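Side-chain contact in yeast Cdc13 OB4 (Candida glabrata, PDB 3RMH), which forms the dimerizing fourth OB-fold domain of the telomere protein Cdc13, which probably binds DNA: residues B[86-89]-B[90-93]. The protein carries 2 engineered substitutions. Sequence-based numbering, arbitrary orientation.
Engineered in segment 86-89: V86 (natural residue Ala).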
# COMPACT_ATOMS: atom_id res chain seq x y z
N VAL B 86 -14.98 -18.71 8.82
CA VAL B 86 -13.79 -18.43 9.62
C VAL B 86 -12.73 -17.72 8.77
O VAL B 86 -12.52 -18.07 7.61
CB VAL B 86 -13.20 -19.72 10.21
CG1 VAL B 86 -12.91 -20.73 9.11
CG2 VAL B 86 -11.95 -19.41 11.01
N LEU B 87 -12.08 -16.72 9.36
CA LEU B 87 -11.08 -15.94 8.65
C LEU B 87 -9.75 -16.70 8.52
O LEU B 87 -8.97 -16.74 9.47
CB LEU B 87 -10.84 -14.59 9.34
CG LEU B 87 -9.79 -13.68 8.69
CD1 LEU B 87 -10.13 -13.39 7.22
CD2 LEU B 87 -9.62 -12.38 9.46
N THR B 88 -9.52 -17.29 7.36
CA THR B 88 -8.23 -17.91 7.04
C THR B 88 -7.80 -17.50 5.64
O THR B 88 -8.63 -17.12 4.82
CB THR B 88 -8.29 -19.44 7.08
OG1 THR B 88 -9.27 -19.90 6.16
CG2 THR B 88 -8.63 -19.92 8.48
N MET B 89 -6.50 -17.60 5.35
CA MET B 89 -6.02 -17.23 4.02
C MET B 89 -6.65 -18.12 2.95
O MET B 89 -6.82 -17.71 1.80
CB MET B 89 -4.50 -17.33 3.94
CG MET B 89 -3.91 -16.66 2.71
SD MET B 89 -4.22 -14.87 2.68
CE MET B 89 -3.32 -14.36 4.14
N ASP B 90 -7.00 -19.34 3.33
CA ASP B 90 -7.50 -20.31 2.36
C ASP B 90 -8.77 -19.83 1.65
O ASP B 90 -9.01 -20.20 0.50
CB ASP B 90 -7.75 -21.66 3.04
CG ASP B 90 -6.50 -22.20 3.72
OD1 ASP B 90 -5.38 -21.90 3.25
OD2 ASP B 90 -6.64 -22.93 4.73
N ILE B 91 -9.59 -19.02 2.31
CA ILE B 91 -10.82 -18.59 1.66
C ILE B 91 -10.54 -17.68 0.47
O ILE B 91 -11.38 -17.55 -0.42
CB ILE B 91 -11.81 -17.89 2.62
CG1 ILE B 91 -11.29 -16.51 3.04
CG2 ILE B 91 -12.15 -18.79 3.81
CD1 ILE B 91 -12.27 -15.73 3.90
N PHE B 92 -9.36 -17.07 0.43
CA PHE B 92 -9.02 -16.19 -0.69
C PHE B 92 -8.41 -16.91 -1.90
O PHE B 92 -8.41 -16.38 -3.02
CB PHE B 92 -8.13 -15.05 -0.21
CG PHE B 92 -8.79 -14.19 0.84
CD1 PHE B 92 -9.73 -13.23 0.48
CD2 PHE B 92 -8.51 -14.38 2.18
CE1 PHE B 92 -10.35 -12.46 1.44
CE2 PHE B 92 -9.13 -13.60 3.14
CZ PHE B 92 -10.05 -12.64 2.77
N THR B 93 -7.91 -18.11 -1.70
CA THR B 93 -7.21 -18.84 -2.77
C THR B 93 -7.94 -18.90 -4.12
O THR B 93 -7.33 -18.67 -5.17
CB THR B 93 -6.82 -20.25 -2.32
OG1 THR B 93 -5.91 -20.13 -1.22
CG2 THR B 93 -6.17 -21.02 -3.46
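Two overlapping beta turns of the type I/III kind, 88-91 and 89-92, in a loop of the Cdc13 OB4 dimerization domain, bring T88 against I91 and M89 against F92, a compact example of local bonding and apolar contact combined in one short stretch. Across the junction of 86-89 and 90-93, N of I91 donates to O of T88 at 3.3 Å, and N of F92 donates to O of M89 at 3.0 Å. Both bonds are somewhat bent, and the donors sit above the carbonyl planes, 55° and 47° out of them, rather than on a lone pair. A third bond of the same spacing, from N of T93 to O of D90, closes the next turn.

The side chains of L87, M89, I91 and F92 meet around these turns. With CG1 of I91 lodged between its own N and carbonyl carbon (chi1 71°), that branch rests 3.3 Å from O of T88 and also lies over one face of the F92 ring, offset toward the rim. The other branch, CG2, stands 3.9 Å from OG1 of T88, and the two side chains cross at about a right angle. CD1 of L87 reaches the ring's edge near its plane, 4.2 Å from CE2 of F92. M89, bent at both chi2 and chi3, makes an oblique Met-aromatic contact, SD lying 4.3 Å from CD2 of F92.

I91 and F92 are buried, whereas M89 and D90 remain exposed. Beyond the turns, F92 meets V39 and I41 of strand 28-42 and I47 of strand 46-52, while I91 packs on L82 of helix 75-82 and on I124 and R128 of helix 124-134, so the loop bridges sheet and helices.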